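Local coordinates for protein malonyl-CoA decarboxylase (Rhodopseudomonas palustris, PDB 4KSA) that probably catalyses the decarboxylation of malonyl-CoA to acetyl-CoA and carbon dioxide, at residues L360-F365 with S438-L443; Y364-K369 with A388-L393; P375-A380 with V412-A417; F382-G387 with G432-A437. All coordinates share one frame; numbering follows the deposited sequence.

Contact 1 (L360-F365 with S438-L443); sequences LAAAYF and SAVRKL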
loop_
_atom_site.group_PDB
_atom_site.type_symbol
_atom_site.label_atom_id
_atom_site.label_comp_id
_atom_site.label_asym_id
_atom_site.label_seq_id
_atom_site.Cartn_x
_atom_site.Cartn_y
_atom_site.Cartn_z
ATOM N N LEU A 360 36.028 -21.633 -33.023
ATOM C CA LEU A 360 35.121 -22.767 -32.957
ATOM C C LEU A 360 33.878 -22.301 -32.201
ATOM O O LEU A 360 32.740 -22.637 -32.566
ATOM C CB LEU A 360 35.777 -23.929 -32.217
ATOM C CG LEU A 360 36.809 -24.711 -33.020
ATOM C CD1 LEU A 360 37.500 -25.731 -32.131
ATOM C CD2 LEU A 360 36.101 -25.386 -34.184
ATOM N N ALA A 361 34.104 -21.510 -31.155
ATOM C CA ALA A 361 33.013 -20.983 -30.354
ATOM C C ALA A 361 32.045 -20.215 -31.248
ATOM O O ALA A 361 30.832 -20.349 -31.116
ATOM C CB ALA A 361 33.551 -20.084 -29.272
ATOM N N ALA A 362 32.581 -19.422 -32.167
ATOM C CA ALA A 362 31.747 -18.642 -33.074
ATOM C C ALA A 362 30.811 -19.517 -33.919
ATOM O O ALA A 362 29.646 -19.183 -34.111
ATOM C CB ALA A 362 32.622 -17.790 -33.973
ATOM N N ALA A 363 31.313 -20.634 -34.433
ATOM C CA ALA A 363 30.469 -21.507 -35.235
ATOM C C ALA A 363 29.441 -22.121 -34.290
ATOM O O ALA A 363 28.286 -22.325 -34.660
ATOM C CB ALA A 363 31.295 -22.596 -35.897
ATOM N N TYR A 364 29.874 -22.412 -33.066
ATOM C CA TYR A 364 28.983 -22.966 -32.055
ATOM C C TYR A 364 27.792 -22.003 -31.898
ATOM O O TYR A 364 26.648 -22.326 -32.217
ATOM C CB TYR A 364 29.740 -23.092 -30.729
ATOM C CG TYR A 364 28.883 -23.474 -29.551
ATOM C CD1 TYR A 364 28.154 -24.657 -29.550
ATOM C CD2 TYR A 364 28.822 -22.662 -28.421
ATOM C CE1 TYR A 364 27.384 -25.034 -28.451
ATOM C CE2 TYR A 364 28.055 -23.029 -27.310
ATOM C CZ TYR A 364 27.341 -24.218 -27.333
ATOM O OH TYR A 364 26.610 -24.602 -26.235
ATOM N N PHE A 365 28.090 -20.806 -31.425
ATOM C CA PHE A 365 27.082 -19.795 -31.222
ATOM C C PHE A 365 26.288 -19.430 -32.460
ATOM O O PHE A 365 25.060 -19.394 -32.416
ATOM C CB PHE A 365 27.732 -18.539 -30.659
ATOM C CG PHE A 365 28.087 -18.643 -29.211
ATOM C CD1 PHE A 365 29.331 -18.227 -28.757
ATOM C CD2 PHE A 365 27.153 -19.102 -28.287
ATOM C CE1 PHE A 365 29.639 -18.260 -27.402
ATOM C CE2 PHE A 365 27.449 -19.138 -26.932
ATOM C CZ PHE A 365 28.693 -18.715 -26.486
ATOM N N SER A 438 30.047 -7.903 -35.368
ATOM C CA SER A 438 31.000 -8.284 -36.423
ATOM C C SER A 438 32.231 -8.952 -35.818
ATOM O O SER A 438 32.664 -10.008 -36.274
ATOM C CB SER A 438 31.437 -7.056 -37.221
ATOM O OG SER A 438 30.339 -6.468 -37.899
ATOM N N ALA A 439 32.779 -8.336 -34.779
ATOM C CA ALA A 439 33.950 -8.870 -34.109
ATOM C C ALA A 439 33.864 -10.382 -33.862
ATOM O O ALA A 439 34.886 -11.043 -33.665
ATOM C CB ALA A 439 34.158 -8.139 -32.786
ATOM N N VAL A 440 32.655 -10.935 -33.876
ATOM C CA VAL A 440 32.486 -12.365 -33.632
ATOM C C VAL A 440 31.911 -13.085 -34.847
ATOM O O VAL A 440 32.224 -14.246 -35.107
ATOM C CB VAL A 440 31.565 -12.610 -32.388
ATOM C CG1 VAL A 440 30.160 -12.143 -32.665
ATOM C CG2 VAL A 440 31.560 -14.072 -32.016
ATOM N N ARG A 441 31.074 -12.372 -35.590
ATOM C CA ARG A 441 30.424 -12.904 -36.778
ATOM C C ARG A 441 31.442 -13.037 -37.904
ATOM O O ARG A 441 31.307 -13.898 -38.769
ATOM C CB ARG A 441 29.278 -11.975 -37.188
ATOM C CG ARG A 441 28.147 -12.636 -37.968
ATOM C CD ARG A 441 26.849 -11.855 -37.758
ATOM N NE ARG A 441 27.027 -10.424 -38.016
ATOM C CZ ARG A 441 26.130 -9.482 -37.730
ATOM N NH1 ARG A 441 24.968 -9.807 -37.164
ATOM N NH2 ARG A 441 26.393 -8.207 -38.011
ATOM N N LYS A 442 32.463 -12.183 -37.896
ATOM C CA LYS A 442 33.492 -12.259 -38.927
ATOM C C LYS A 442 34.656 -13.099 -38.413
ATOM O O LYS A 442 35.791 -12.942 -38.845
ATOM C CB LYS A 442 33.974 -10.853 -39.346
ATOM C CG LYS A 442 34.822 -10.080 -38.337
ATOM C CD LYS A 442 35.020 -8.634 -38.820
ATOM C CE LYS A 442 35.738 -7.760 -37.781
ATOM N NZ LYS A 442 35.644 -6.293 -38.069
ATOM N N LEU A 443 34.349 -14.009 -37.498
ATOM C CA LEU A 443 35.351 -14.875 -36.908
ATOM C C LEU A 443 34.984 -16.319 -37.203
ATOM O O LEU A 443 35.645 -17.250 -36.743
ATOM C CB LEU A 443 35.402 -14.637 -35.396
ATOM C CG LEU A 443 36.439 -15.388 -34.565
ATOM C CD1 LEU A 443 37.834 -15.078 -35.085
ATOM C CD2 LEU A 443 36.305 -14.987 -33.103
#
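A362, near the end of helix 347-367, touches V440 and L443 of the C-terminal tail. This joins a long helix to the short helix 438-441 beside the seven-stranded mixed sheet of the C-terminal domain, whose make-up is consistent with the acetyltransferase-like fold of the family. The helix meets the tail through an alanine, whose short side chain is consistent with the close approach of the backbones: the CA atoms of A362 and V440 lie 6.3 Å apart. A362 CB points at the tail and has V440 O as its nearest neighbour there, at 3.7 Å. Two apolar contacts flank it, to V440 CG2 at 4.3 Å and to L443 CB at 4.4 Å, so one methyl sits against a valine branch and the root of a leucine. No hydrogen bond crosses the contact; it is van der Waals packing alone. The V440 torsion (chi1 66°) sets CG2 anti to the backbone N, which brings that branch to A362. For L443 the side-chain carbon nearest A362 CB is CB itself, and the L443 side chain also touches L358, one turn back along the same long helix. The tail gets this shape because helix 438-441 stops here: K442 N still bonds to S438 O at 2.7 Å, yet K442 itself leaves the helical region. Beyond the first shell, V440 and A361 both lean on L393 of strand 389-394, while V444 also reaches A362. The tail backbone meets the same methyl a second time, with L443 O 4.1 Å from A362 CB.

Contact 2 (Y364-K369 with A388-L393); sequences YFLQAK and ARLDRL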
loop_
_atom_site.group_PDB
_atom_site.type_symbol
_atom_site.label_atom_id
_atom_site.label_comp_id
_atom_site.label_asym_id
_atom_site.label_seq_id
_atom_site.Cartn_x
_atom_site.Cartn_y
_atom_site.Cartn_z
ATOM N N TYR A 364 29.874 -22.412 -33.066
ATOM C CA TYR A 364 28.983 -22.966 -32.055
ATOM C C TYR A 364 27.792 -22.003 -31.898
ATOM O O TYR A 364 26.648 -22.326 -32.217
ATOM C CB TYR A 364 29.740 -23.092 -30.729
ATOM C CG TYR A 364 28.883 -23.474 -29.551
ATOM C CD1 TYR A 364 28.154 -24.657 -29.550
ATOM C CD2 TYR A 364 28.822 -22.662 -28.421
ATOM C CE1 TYR A 364 27.384 -25.034 -28.451
ATOM C CE2 TYR A 364 28.055 -23.029 -27.310
ATOM C CZ TYR A 364 27.341 -24.218 -27.333
ATOM O OH TYR A 364 26.610 -24.602 -26.235
ATOM N N PHE A 365 28.090 -20.806 -31.425
ATOM C CA PHE A 365 27.082 -19.795 -31.222
ATOM C C PHE A 365 26.288 -19.430 -32.460
ATOM O O PHE A 365 25.060 -19.394 -32.416
ATOM C CB PHE A 365 27.732 -18.539 -30.659
ATOM C CG PHE A 365 28.087 -18.643 -29.211
ATOM C CD1 PHE A 365 29.331 -18.227 -28.757
ATOM C CD2 PHE A 365 27.153 -19.102 -28.287
ATOM C CE1 PHE A 365 29.639 -18.260 -27.402
ATOM C CE2 PHE A 365 27.449 -19.138 -26.932
ATOM C CZ PHE A 365 28.693 -18.715 -26.486
ATOM N N LEU A 366 26.970 -19.160 -33.565
ATOM C CA LEU A 366 26.267 -18.756 -34.775
ATOM C C LEU A 366 25.734 -19.851 -35.682
ATOM O O LEU A 366 24.806 -19.605 -36.455
ATOM C CB LEU A 366 27.138 -17.812 -35.599
ATOM C CG LEU A 366 27.179 -16.352 -35.150
ATOM C CD1 LEU A 366 27.477 -16.255 -33.685
ATOM C CD2 LEU A 366 28.238 -15.625 -35.935
ATOM N N GLN A 367 26.290 -21.056 -35.591
ATOM C CA GLN A 367 25.853 -22.144 -36.465
ATOM C C GLN A 367 25.203 -23.345 -35.781
ATOM O O GLN A 367 24.290 -23.948 -36.334
ATOM C CB GLN A 367 27.035 -22.623 -37.317
ATOM C CG GLN A 367 27.475 -21.647 -38.410
ATOM C CD GLN A 367 28.898 -21.910 -38.898
ATOM O OE1 GLN A 367 29.290 -23.059 -39.143
ATOM N NE2 GLN A 367 29.677 -20.840 -39.051
ATOM N N ALA A 368 25.668 -23.694 -34.588
ATOM C CA ALA A 368 25.117 -24.838 -33.858
ATOM C C ALA A 368 23.671 -24.629 -33.391
ATOM O O ALA A 368 23.392 -23.760 -32.559
ATOM C CB ALA A 368 26.008 -25.165 -32.657
ATOM N N LYS A 369 22.756 -25.430 -33.925
ATOM C CA LYS A 369 21.355 -25.326 -33.541
ATOM C C LYS A 369 20.953 -26.459 -32.592
ATOM O O LYS A 369 21.725 -27.388 -32.358
ATOM C CB LYS A 369 20.469 -25.338 -34.789
ATOM C CG LYS A 369 20.718 -24.163 -35.704
ATOM C CD LYS A 369 20.352 -22.864 -35.020
ATOM C CE LYS A 369 20.774 -21.652 -35.839
ATOM N NZ LYS A 369 22.209 -21.291 -35.629
ATOM N N ALA A 388 18.963 -9.531 -26.654
ATOM C CA ALA A 388 20.361 -9.135 -26.592
ATOM C C ALA A 388 21.104 -9.487 -27.869
ATOM O O ALA A 388 20.569 -10.166 -28.757
ATOM C CB ALA A 388 21.038 -9.774 -25.413
ATOM N N ARG A 389 22.343 -8.997 -27.922
ATOM C CA ARG A 389 23.285 -9.169 -29.030
ATOM C C ARG A 389 24.526 -9.876 -28.496
ATOM O O ARG A 389 25.011 -9.531 -27.419
ATOM C CB ARG A 389 23.693 -7.787 -29.572
ATOM C CG ARG A 389 24.923 -7.767 -30.501
ATOM C CD ARG A 389 25.219 -6.357 -31.042
ATOM N NE ARG A 389 26.253 -5.658 -30.276
ATOM C CZ ARG A 389 26.337 -4.329 -30.159
ATOM N NH1 ARG A 389 27.311 -3.775 -29.443
ATOM N NH2 ARG A 389 25.435 -3.549 -30.743
ATOM N N LEU A 390 25.028 -10.873 -29.225
ATOM C CA LEU A 390 26.248 -11.564 -28.802
ATOM C C LEU A 390 27.386 -10.576 -29.107
ATOM O O LEU A 390 27.730 -10.366 -30.262
ATOM C CB LEU A 390 26.418 -12.853 -29.593
ATOM C CG LEU A 390 27.731 -13.587 -29.326
ATOM C CD1 LEU A 390 27.925 -13.811 -27.830
ATOM C CD2 LEU A 390 27.716 -14.909 -30.086
ATOM N N ASP A 391 27.964 -9.987 -28.065
ATOM C CA ASP A 391 28.975 -8.954 -28.234
ATOM C C ASP A 391 30.469 -9.303 -28.146
ATOM O O ASP A 391 31.279 -8.690 -28.838
ATOM C CB ASP A 391 28.665 -7.816 -27.258
ATOM C CG ASP A 391 29.109 -6.460 -27.770
ATOM O OD1 ASP A 391 28.675 -6.073 -28.876
ATOM O OD2 ASP A 391 29.882 -5.777 -27.055
ATOM N N ARG A 392 30.856 -10.254 -27.309
ATOM C CA ARG A 392 32.264 -10.603 -27.215
ATOM C C ARG A 392 32.506 -11.961 -26.589
ATOM O O ARG A 392 31.790 -12.361 -25.690
ATOM C CB ARG A 392 33.028 -9.534 -26.429
ATOM C CG ARG A 392 34.091 -10.099 -25.487
ATOM C CD ARG A 392 35.260 -9.157 -25.323
ATOM N NE ARG A 392 34.833 -7.795 -25.047
ATOM C CZ ARG A 392 34.671 -7.277 -23.831
ATOM N NH1 ARG A 392 34.269 -6.013 -23.701
ATOM N NH2 ARG A 392 34.921 -8.013 -22.752
ATOM N N LEU A 393 33.534 -12.656 -27.066
ATOM C CA LEU A 393 33.889 -13.973 -26.549
ATOM C C LEU A 393 35.086 -13.796 -25.628
ATOM O O LEU A 393 36.108 -13.272 -26.039
ATOM C CB LEU A 393 34.228 -14.909 -27.708
ATOM C CG LEU A 393 33.199 -14.945 -28.842
ATOM C CD1 LEU A 393 33.593 -15.989 -29.869
ATOM C CD2 LEU A 393 31.832 -15.272 -28.279
#
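F365 and L390 mark the closest approach of the two backbones, with CA atoms 8.6 Å apart, as the last turn of helix 347-367 passes over strand 389-394 at a distance spanned by side chains. L390 CD2 reaches into that space: it lies 3.7 Å from F365 CB, and L366 CD1 meets the same methyl at 3.8 Å. F365 and L390 cross at about a right angle, whereas F365 and L393 slide past each other in opposite directions, with L393 CD2 3.8 Å from F365 CE1. Both methyls reach the ring obliquely. L390 gets there by an extended first torsion (chi1 174°), its CG anti to the backbone N. L390 and L393 are three residues apart, yet both are directed at the helix, and a classic beta bulge accounts for this: D391 and R392 together face N413 of strand 411-416. An alanine in place of F365 would probably leave L390 CD2 and L393 CD2 without the ring and open a gap between helix and strand. On the far side of the strand the chemistry turns polar. R389 grips D391 OD1 side-on in a salt bridge, with NE at 2.8 Å and NH1 at 2.7 Å from that one oxygen. D391 CG lies at the guanidinium edge, in its plane, while the two nitrogens meet OD1 from one face of the tilted carboxylate. Past the end of the helix, K369 NZ turns back to L366 O, 3.2 Å away, in a weak hydrogen bond.

Contact 3 (P375-A380 with V412-A417); sequences PLDPVA and VNYLYA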
loop_
_atom_site.group_PDB
_atom_site.type_symbol
_atom_site.label_atom_id
_atom_site.label_comp_id
_atom_site.label_asym_id
_atom_site.label_seq_id
_atom_site.Cartn_x
_atom_site.Cartn_y
_atom_site.Cartn_z
ATOM N N PRO A 375 19.317 -21.651 -31.245
ATOM C CA PRO A 375 20.721 -21.748 -30.861
ATOM C C PRO A 375 20.881 -22.816 -29.779
ATOM O O PRO A 375 20.199 -22.803 -28.759
ATOM C CB PRO A 375 21.054 -20.327 -30.386
ATOM C CG PRO A 375 19.706 -19.634 -30.267
ATOM C CD PRO A 375 18.897 -20.248 -31.345
ATOM N N LEU A 376 21.783 -23.750 -30.037
ATOM C CA LEU A 376 22.062 -24.866 -29.150
ATOM C C LEU A 376 22.414 -24.490 -27.709
ATOM O O LEU A 376 21.963 -25.151 -26.772
ATOM C CB LEU A 376 23.187 -25.698 -29.761
ATOM C CG LEU A 376 23.516 -27.118 -29.319
ATOM C CD1 LEU A 376 24.861 -27.424 -29.943
ATOM C CD2 LEU A 376 23.605 -27.286 -27.803
ATOM N N ASP A 377 23.218 -23.450 -27.512
ATOM C CA ASP A 377 23.586 -23.075 -26.146
ATOM C C ASP A 377 22.411 -22.470 -25.400
ATOM O O ASP A 377 21.858 -21.446 -25.804
ATOM C CB ASP A 377 24.753 -22.085 -26.134
ATOM C CG ASP A 377 25.089 -21.573 -24.720
ATOM O OD1 ASP A 377 25.601 -22.352 -23.882
ATOM O OD2 ASP A 377 24.840 -20.377 -24.451
ATOM N N PRO A 378 22.016 -23.102 -24.292
ATOM C CA PRO A 378 20.900 -22.646 -23.457
ATOM C C PRO A 378 20.987 -21.193 -22.940
ATOM O O PRO A 378 19.969 -20.505 -22.868
ATOM C CB PRO A 378 20.882 -23.675 -22.321
ATOM C CG PRO A 378 22.313 -24.156 -22.269
ATOM C CD PRO A 378 22.633 -24.309 -23.724
ATOM N N VAL A 379 22.182 -20.728 -22.580
ATOM C CA VAL A 379 22.324 -19.363 -22.076
ATOM C C VAL A 379 22.227 -18.346 -23.213
ATOM O O VAL A 379 21.852 -17.190 -23.008
ATOM C CB VAL A 379 23.650 -19.165 -21.334
ATOM C CG1 VAL A 379 23.818 -17.730 -20.963
ATOM C CG2 VAL A 379 23.665 -19.984 -20.091
ATOM N N ALA A 380 22.553 -18.780 -24.418
ATOM C CA ALA A 380 22.471 -17.884 -25.546
ATOM C C ALA A 380 21.003 -17.790 -25.972
ATOM O O ALA A 380 20.516 -16.717 -26.344
ATOM C CB ALA A 380 23.333 -18.404 -26.688
ATOM N N VAL A 412 31.341 -15.164 -22.096
ATOM C CA VAL A 412 30.974 -14.168 -23.083
ATOM C C VAL A 412 30.193 -13.031 -22.457
ATOM O O VAL A 412 29.816 -13.080 -21.290
ATOM C CB VAL A 412 30.107 -14.748 -24.196
ATOM C CG1 VAL A 412 30.854 -15.840 -24.931
ATOM C CG2 VAL A 412 28.817 -15.256 -23.614
ATOM N N ASN A 413 29.980 -11.988 -23.246
ATOM C CA ASN A 413 29.216 -10.844 -22.806
ATOM C C ASN A 413 28.129 -10.721 -23.844
ATOM O O ASN A 413 28.395 -10.839 -25.041
ATOM C CB ASN A 413 30.030 -9.545 -22.829
ATOM C CG ASN A 413 31.359 -9.650 -22.110
ATOM O OD1 ASN A 413 32.402 -9.794 -22.741
ATOM N ND2 ASN A 413 31.335 -9.563 -20.793
ATOM N N TYR A 414 26.896 -10.537 -23.395
ATOM C CA TYR A 414 25.803 -10.327 -24.330
ATOM C C TYR A 414 25.577 -8.840 -24.094
ATOM O O TYR A 414 25.785 -8.348 -22.986
ATOM C CB TYR A 414 24.583 -11.178 -23.967
ATOM C CG TYR A 414 24.751 -12.658 -24.277
ATOM C CD1 TYR A 414 24.399 -13.177 -25.523
ATOM C CD2 TYR A 414 25.256 -13.542 -23.312
ATOM C CE1 TYR A 414 24.533 -14.548 -25.811
ATOM C CE2 TYR A 414 25.404 -14.914 -23.587
ATOM C CZ TYR A 414 25.038 -15.406 -24.837
ATOM O OH TYR A 414 25.176 -16.751 -25.103
ATOM N N LEU A 415 25.205 -8.111 -25.136
ATOM C CA LEU A 415 25.026 -6.675 -25.010
ATOM C C LEU A 415 23.556 -6.304 -25.095
ATOM O O LEU A 415 22.880 -6.590 -26.092
ATOM C CB LEU A 415 25.847 -5.971 -26.108
ATOM C CG LEU A 415 26.091 -4.456 -26.127
ATOM C CD1 LEU A 415 24.827 -3.735 -26.568
ATOM C CD2 LEU A 415 26.568 -3.992 -24.760
ATOM N N TYR A 416 23.061 -5.690 -24.025
ATOM C CA TYR A 416 21.667 -5.270 -23.982
ATOM C C TYR A 416 21.612 -3.786 -24.259
ATOM O O TYR A 416 22.173 -2.976 -23.516
ATOM C CB TYR A 416 21.026 -5.566 -22.617
ATOM C CG TYR A 416 20.611 -7.008 -22.414
ATOM C CD1 TYR A 416 21.456 -7.914 -21.772
ATOM C CD2 TYR A 416 19.379 -7.480 -22.884
ATOM C CE1 TYR A 416 21.087 -9.258 -21.603
ATOM C CE2 TYR A 416 19.001 -8.827 -22.721
ATOM C CZ TYR A 416 19.869 -9.704 -22.082
ATOM O OH TYR A 416 19.547 -11.026 -21.945
ATOM N N ALA A 417 20.955 -3.443 -25.357
ATOM C CA ALA A 417 20.805 -2.055 -25.760
ATOM C C ALA A 417 19.323 -1.769 -25.728
ATOM O O ALA A 417 18.567 -2.242 -26.583
ATOM C CB ALA A 417 21.344 -1.849 -27.163
HETATM O O HOH W 1 26.466 -18.437 -23.410
#
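Y414, on strand 411-416, has more surface buried here than any other residue of the two segments, and its ring lies against A380 and V379 in the first turn of helix 378-385. The approach is oblique. A380 CB lies 3.9 Å from Y414 CZ, and V379 CG1 stands 4.2 Å from Y414 CE2, while A380 lies nearer the CE1 flank. V379 has CG1 anti to its backbone N (chi1 174°), which aims that branch at the ring. The Y414 hydroxyl is used through a bridging water in the plane of the ring: Y414 OH donates to it at 2.7 Å, and the water in turn donates to D377 OD2, also at 2.7 Å. The carboxylate and the ring are nearly coplanar, 6° apart, although D377 OD2 is too far from the hydroxyl for a direct bond. D377 is also the N-cap of helix 378-385, for its OD2 accepts a weak hydrogen bond from A380 N at 2.8 Å. That oxygen therefore ties the helix start to the strand through the water. A phenylalanine in place of Y414 would lack the hydroxyl, and the water would probably lose its donor and hold D377 less firmly. The other carboxylate oxygen, D377 OD1, makes a weak hydrogen bond to Y364 of helix 347-367, whose F365 also touches Y414. Further along helix 378-385, H383 stacks on the Y414 ring, while the Y414 backbone pairs with T304 of strand 301-304, so the side chain of this strand residue is covered by helices 347-367 and 378-385.

Contact 4 (F382-G387 with G432-A437); sequences FHLGNG and GQIAAA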
loop_
_atom_site.group_PDB
_atom_site.type_symbol
_atom_site.label_atom_id
_atom_site.label_comp_id
_atom_site.label_asym_id
_atom_site.label_seq_id
_atom_site.Cartn_x
_atom_site.Cartn_y
_atom_site.Cartn_z
ATOM N N PHE A 382 18.558 -17.843 -24.147
ATOM C CA PHE A 382 17.971 -16.924 -23.176
ATOM C C PHE A 382 18.254 -15.461 -23.518
ATOM O O PHE A 382 17.355 -14.740 -23.939
ATOM C CB PHE A 382 18.491 -17.230 -21.763
ATOM C CG PHE A 382 17.992 -16.274 -20.723
ATOM C CD1 PHE A 382 16.669 -16.297 -20.326
ATOM C CD2 PHE A 382 18.830 -15.304 -20.196
ATOM C CE1 PHE A 382 16.181 -15.367 -19.424
ATOM C CE2 PHE A 382 18.356 -14.367 -19.292
ATOM C CZ PHE A 382 17.025 -14.396 -18.906
ATOM N N HIS A 383 19.497 -15.029 -23.327
ATOM C CA HIS A 383 19.896 -13.654 -23.621
ATOM C C HIS A 383 19.550 -13.208 -25.052
ATOM O O HIS A 383 19.107 -12.076 -25.265
ATOM C CB HIS A 383 21.395 -13.486 -23.355
ATOM C CG HIS A 383 21.776 -13.658 -21.915
ATOM N ND1 HIS A 383 21.521 -12.699 -20.956
ATOM C CD2 HIS A 383 22.390 -14.680 -21.270
ATOM C CE1 HIS A 383 21.965 -13.125 -19.785
ATOM N NE2 HIS A 383 22.497 -14.324 -19.948
ATOM N N LEU A 384 19.724 -14.085 -26.036
ATOM C CA LEU A 384 19.384 -13.676 -27.393
ATOM C C LEU A 384 17.886 -13.448 -27.490
ATOM O O LEU A 384 17.441 -12.491 -28.128
ATOM C CB LEU A 384 19.831 -14.715 -28.425
ATOM C CG LEU A 384 21.350 -14.943 -28.538
ATOM C CD1 LEU A 384 21.626 -15.834 -29.736
ATOM C CD2 LEU A 384 22.097 -13.620 -28.658
ATOM N N GLY A 385 17.115 -14.325 -26.846
ATOM C CA GLY A 385 15.665 -14.199 -26.841
ATOM C C GLY A 385 15.233 -12.948 -26.088
ATOM O O GLY A 385 14.196 -12.358 -26.389
ATOM N N ASN A 386 16.022 -12.537 -25.104
ATOM C CA ASN A 386 15.692 -11.339 -24.361
ATOM C C ASN A 386 16.122 -10.122 -25.153
ATOM O O ASN A 386 16.348 -9.049 -24.599
ATOM C CB ASN A 386 16.369 -11.353 -22.993
ATOM C CG ASN A 386 15.479 -11.948 -21.919
ATOM O OD1 ASN A 386 14.715 -11.234 -21.273
ATOM N ND2 ASN A 386 15.554 -13.263 -21.740
ATOM N N GLY A 387 16.246 -10.304 -26.462
ATOM C CA GLY A 387 16.638 -9.213 -27.335
ATOM C C GLY A 387 18.088 -8.761 -27.291
ATOM O O GLY A 387 18.419 -7.711 -27.834
ATOM N N GLY A 432 14.984 -15.995 -37.373
ATOM C CA GLY A 432 15.995 -16.929 -36.913
ATOM C C GLY A 432 17.374 -16.304 -36.981
ATOM O O GLY A 432 18.383 -16.979 -36.800
ATOM N N GLN A 433 17.402 -15.000 -37.234
ATOM C CA GLN A 433 18.640 -14.232 -37.346
ATOM C C GLN A 433 19.296 -13.946 -35.998
ATOM O O GLN A 433 18.728 -13.246 -35.171
ATOM C CB GLN A 433 18.352 -12.895 -38.040
ATOM C CG GLN A 433 17.558 -13.010 -39.336
ATOM C CD GLN A 433 17.117 -11.655 -39.886
ATOM O OE1 GLN A 433 16.473 -11.577 -40.940
ATOM N NE2 GLN A 433 17.462 -10.583 -39.174
ATOM N N ILE A 434 20.497 -14.463 -35.777
ATOM C CA ILE A 434 21.162 -14.209 -34.510
ATOM C C ILE A 434 21.789 -12.823 -34.475
ATOM O O ILE A 434 22.420 -12.399 -35.437
ATOM C CB ILE A 434 22.242 -15.260 -34.221
ATOM C CG1 ILE A 434 21.576 -16.611 -33.966
ATOM C CG2 ILE A 434 23.086 -14.828 -33.028
ATOM C CD1 ILE A 434 22.513 -17.681 -33.498
ATOM N N ALA A 435 21.608 -12.111 -33.369
ATOM C CA ALA A 435 22.167 -10.780 -33.261
ATOM C C ALA A 435 23.548 -10.859 -32.637
ATOM O O ALA A 435 23.710 -10.894 -31.409
ATOM C CB ALA A 435 21.255 -9.873 -32.447
ATOM N N ALA A 436 24.545 -10.890 -33.514
ATOM C CA ALA A 436 25.940 -10.964 -33.111
ATOM C C ALA A 436 26.676 -9.751 -33.640
ATOM O O ALA A 436 26.230 -9.122 -34.598
ATOM C CB ALA A 436 26.566 -12.230 -33.670
ATOM N N ALA A 437 27.796 -9.422 -33.004
ATOM C CA ALA A 437 28.627 -8.294 -33.411
ATOM C C ALA A 437 29.606 -8.793 -34.477
ATOM O O ALA A 437 29.956 -9.975 -34.488
ATOM C CB ALA A 437 29.396 -7.762 -32.211
#
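L384 carries this contact, set by the last turn of helix 378-385 against I434 and A435 of the loop that follows helix 421-431. The helix enters with F382, whose carbonyl oxygen takes two bonds from N386. The amide N386 N comes to 2.8 Å from F382 O, and N386 ND2 approaches the same oxygen at 3.2 Å with a nearly straight N-H (165°). That side-chain donor stands well above the carbonyl plane, 63° out of it, and ND2 also lies over one face of the F382 ring, toward the rim. H383, next, turns to the sheet, stacking on Y414 and bonding to Y416 OH. L384 then turns to the loop. Its CG is anti to the carbonyl carbon (chi1 -64°), and the two methyls divide the work: CD1 meets I434 CG2 at 3.7 Å, while CD2 faces A435 O at the longer distance of 4.2 Å. The L384 and I434 side chains cross at a slant, and nothing polar bonds across. After G385 the helix closes in what fits a Schellman motif, A388 N bonding to H383 O; the G387 N to L384 O bond is weak and uncertain, and G387, with its positive phi, is the C-prime residue. This end is also pinned from outside: G385 O receives H425 ND1 and G387 O receives N424 ND2, both from helix 421-431. Next comes strand 389-394, where A435 and A437 pair their backbones with L390, so the loop, running from helix 421-431 to helix 438-441, lies along that strand and against the end of helix 378-385.

All four contacts gather on one side of the chain's centre. Contacts 1 and 3 are buried; contacts 2 and 4 are partly so. Helix 347-367 serves contacts 1 and 2, helix 378-385 serves contacts 3 and 4, and contacts 2 and 3 use the neighbouring strands 389-394 and 411-416. Contact 1, furthest out, fastens the tail by an alanine against a valine and a leucine, and contact 2 inserts an aromatic ring between helix and strand. Contact 4 is apolar too, though backbone bonds from its loop to L390 join it to contact 2. In contact 3 alone does a bridging water link the segments, and the Y416-H383 hydrogen bond joins contact 3 to contact 4.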